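Local structure of glutathione synthetase-like effector 30 (Gpa-GSS30-apo) (Globodera pallida, 5OET) at residues A[142-145]-A[146-150]. The protein is a nematode effector of the glutathione synthetase family, probably derived from a housekeeping ligase that joins gamma-glutamylcysteine and glycine with ATP. Residues are numbered along the deposited sequence; the frame is centred on the assembly and turned at random.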
ATOM      1  N   LYS A 142      -8.979 -31.788 -25.729  1.00 66.86           N
ATOM      2  CA  LYS A 142      -9.547 -31.949 -27.078  1.00 66.34           C
ATOM      3  C   LYS A 142     -10.028 -30.625 -27.683  1.00 66.27           C
ATOM      4  O   LYS A 142      -9.846 -30.402 -28.871  1.00 65.08           O
ATOM      5  CB  LYS A 142     -10.643 -33.026 -27.116  1.00 65.88           C
ATOM      6  CG  LYS A 142     -10.058 -34.433 -27.057  1.00 65.93           C
ATOM      7  CD  LYS A 142     -10.894 -35.489 -27.764  1.00 67.78           C
ATOM      8  CE  LYS A 142     -12.129 -35.859 -26.971  1.00 68.34           C
ATOM      9  NZ  LYS A 142     -12.995 -36.758 -27.767  1.00 70.30           N
ATOM     10  N   LYS A 143     -10.649 -29.773 -26.864  1.00 68.13           N
ATOM     11  CA  LYS A 143     -11.056 -28.421 -27.284  1.00 69.12           C
ATOM     12  C   LYS A 143      -9.880 -27.472 -27.618  1.00 67.07           C
ATOM     13  O   LYS A 143      -9.985 -26.663 -28.543  1.00 66.55           O
ATOM     14  CB  LYS A 143     -11.969 -27.786 -26.216  1.00 70.98           C
ATOM     15  CG  LYS A 143     -13.319 -28.479 -26.077  1.00 74.08           C
ATOM     16  CD  LYS A 143     -14.313 -28.004 -27.139  1.00 76.36           C
ATOM     17  CE  LYS A 143     -15.562 -28.882 -27.211  1.00 79.11           C
ATOM     18  NZ  LYS A 143     -16.377 -28.860 -25.960  1.00 80.15           N
ATOM     19  N   LEU A 144      -8.778 -27.578 -26.873  1.00 65.82           N
ATOM     20  CA  LEU A 144      -7.574 -26.771 -27.134  1.00 64.29           C
ATOM     21  C   LEU A 144      -6.841 -27.188 -28.408  1.00 64.46           C
ATOM     22  O   LEU A 144      -6.400 -26.331 -29.180  1.00 64.92           O
ATOM     23  CB  LEU A 144      -6.609 -26.835 -25.943  1.00 63.66           C
ATOM     24  CG  LEU A 144      -5.342 -25.972 -26.003  1.00 63.26           C
ATOM     25  CD1 LEU A 144      -5.668 -24.491 -26.231  1.00 62.76           C
ATOM     26  CD2 LEU A 144      -4.532 -26.165 -24.723  1.00 63.17           C
ATOM     27  N   VAL A 145      -6.699 -28.492 -28.622  1.00 65.37           N
ATOM     28  CA  VAL A 145      -6.093 -29.000 -29.865  1.00 67.62           C
ATOM     29  C   VAL A 145      -6.903 -28.562 -31.092  1.00 69.54           C
ATOM     30  O   VAL A 145      -6.333 -28.053 -32.045  1.00 70.04           O
ATOM     31  CB  VAL A 145      -5.926 -30.541 -29.839  1.00 67.85           C
ATOM     32  CG1 VAL A 145      -5.636 -31.112 -31.229  1.00 67.68           C
ATOM     33  CG2 VAL A 145      -4.817 -30.923 -28.870  1.00 67.70           C
ATOM     34  N   LYS A 146      -8.218 -28.773 -31.053  1.00 72.32           N
ATOM     35  CA  LYS A 146      -9.146 -28.326 -32.114  1.00 76.16           C
ATOM     36  C   LYS A 146      -8.859 -26.871 -32.527  1.00 75.27           C
ATOM     37  O   LYS A 146      -8.770 -26.577 -33.711  1.00 75.48           O
ATOM     38  CB  LYS A 146     -10.605 -28.535 -31.646  1.00 79.91           C
ATOM     39  CG  LYS A 146     -11.717 -27.741 -32.329  1.00 82.86           C
ATOM     40  CD  LYS A 146     -11.878 -28.047 -33.809  1.00 85.60           C
ATOM     41  CE  LYS A 146     -12.848 -27.043 -34.443  1.00 87.27           C
ATOM     42  NZ  LYS A 146     -13.117 -27.268 -35.898  1.00 89.86           N
ATOM     43  N   ARG A 147      -8.683 -25.986 -31.547  1.00 74.04           N
ATOM     44  CA  ARG A 147      -8.387 -24.574 -31.802  1.00 74.03           C
ATOM     45  C   ARG A 147      -7.022 -24.360 -32.470  1.00 72.36           C
ATOM     46  O   ARG A 147      -6.949 -23.804 -33.564  1.00 72.86           O
ATOM     47  CB  ARG A 147      -8.426 -23.777 -30.504  1.00 74.98           C
ATOM     48  CG  ARG A 147      -9.781 -23.729 -29.828  1.00 77.06           C
ATOM     49  CD  ARG A 147     -10.621 -22.585 -30.349  1.00 80.54           C
ATOM     50  NE  ARG A 147     -11.806 -22.412 -29.512  1.00 83.13           N
ATOM     51  CZ  ARG A 147     -12.681 -21.414 -29.620  1.00 84.32           C
ATOM     52  NH1 ARG A 147     -12.540 -20.468 -30.550  1.00 85.65           N
ATOM     53  NH2 ARG A 147     -13.708 -21.361 -28.779  1.00 85.12           N
ATOM     54  N   LEU A 148      -5.952 -24.805 -31.811  1.00 70.47           N
ATOM     55  CA  LEU A 148      -4.572 -24.652 -32.316  1.00 69.83           C
ATOM     56  C   LEU A 148      -4.397 -25.150 -33.765  1.00 73.61           C
ATOM     57  O   LEU A 148      -3.594 -24.608 -34.526  1.00 75.91           O
ATOM     58  CB  LEU A 148      -3.584 -25.372 -31.381  1.00 67.55           C
ATOM     59  CG  LEU A 148      -2.969 -24.610 -30.200  1.00 65.12           C
ATOM     60  CD1 LEU A 148      -3.968 -23.736 -29.479  1.00 65.53           C
ATOM     61  CD2 LEU A 148      -2.350 -25.578 -29.214  1.00 63.97           C
ATOM     62  N   ASP A 149      -5.176 -26.178 -34.125  1.00 77.85           N
ATOM     63  CA  ASP A 149      -5.218 -26.744 -35.486  1.00 82.71           C
ATOM     64  C   ASP A 149      -5.776 -25.758 -36.544  1.00 85.58           C
ATOM     65  O   ASP A 149      -5.351 -25.795 -37.699  1.00 87.26           O
ATOM     66  CB  ASP A 149      -6.030 -28.072 -35.526  1.00 85.55           C
ATOM     67  CG  ASP A 149      -5.208 -29.330 -35.120  1.00 86.24           C
ATOM     68  OD1 ASP A 149      -4.051 -29.236 -34.649  1.00 84.73           O
ATOM     69  OD2 ASP A 149      -5.749 -30.446 -35.285  1.00 88.85           O
ATOM     70  N   GLY A 150      -6.723 -24.899 -36.163  1.00 86.77           N
ATOM     71  CA  GLY A 150      -7.195 -23.813 -37.043  1.00 88.18           C
ATOM     72  C   GLY A 150      -6.121 -22.814 -37.472  1.00 88.21           C
ATOM     73  O   GLY A 150      -6.240 -22.186 -38.532  1.00 88.82           O
TER
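Leu-144 and Leu-148, one helical turn apart, meet through their CD1 methyls at 3.7 Å on the inward side of helix 141-150. The side chain of Leu-144 leaves the backbone with CG opposite the backbone N (chi1 -176°) and crosses that of Leu-148 at a slant. Leu-148 CD1 also lies 3.6 Å from Leu-144 O, the carbonyl that accepts the nearly straight hydrogen bond from Leu-148 N (3.1 Å). This is the close-packed side: both leucines rest on Phe-328 of helix 325-331 and on Tyr-341, Leu-144 also reaches Ala-344 and Leu-345, and Leu-148 adds Ile-342 and Tyr-122. The arrangement is consistent with a short amphipathic surface helix of the glutathione synthetase-like fold, laid with Leu-144 and Leu-148 against neighbouring helices. Its i to i+4 ladder continues from Lys-146 N to Lys-142 O and from Asp-149 N to Val-145 O (3.0 Å), while the rung from Arg-147 N to Lys-143 O is weak. Val-145 and Asp-149 run side by side beside the leucines, Val-145 CG1 lying 4.1 Å from Asp-149 OD2, a loose contact; Asp-149 OD1 is hydrogen-bonded to Tyr-122 OH. Arg-147 CG, placed beside the backbone N by chi1 (-64°), lies alongside Lys-143 O; a bend at chi2 then carries the guanidinium away to a salt bridge of NH1 with Asp-325 OD1. The solvent side is looser: Lys-142, Lys-143 and Lys-146 are exposed, and just the base of Lys-146 is near, its CB 3.4 Å from Lys-142 O as in any alpha-helical turn, while the rest of the chain runs outward.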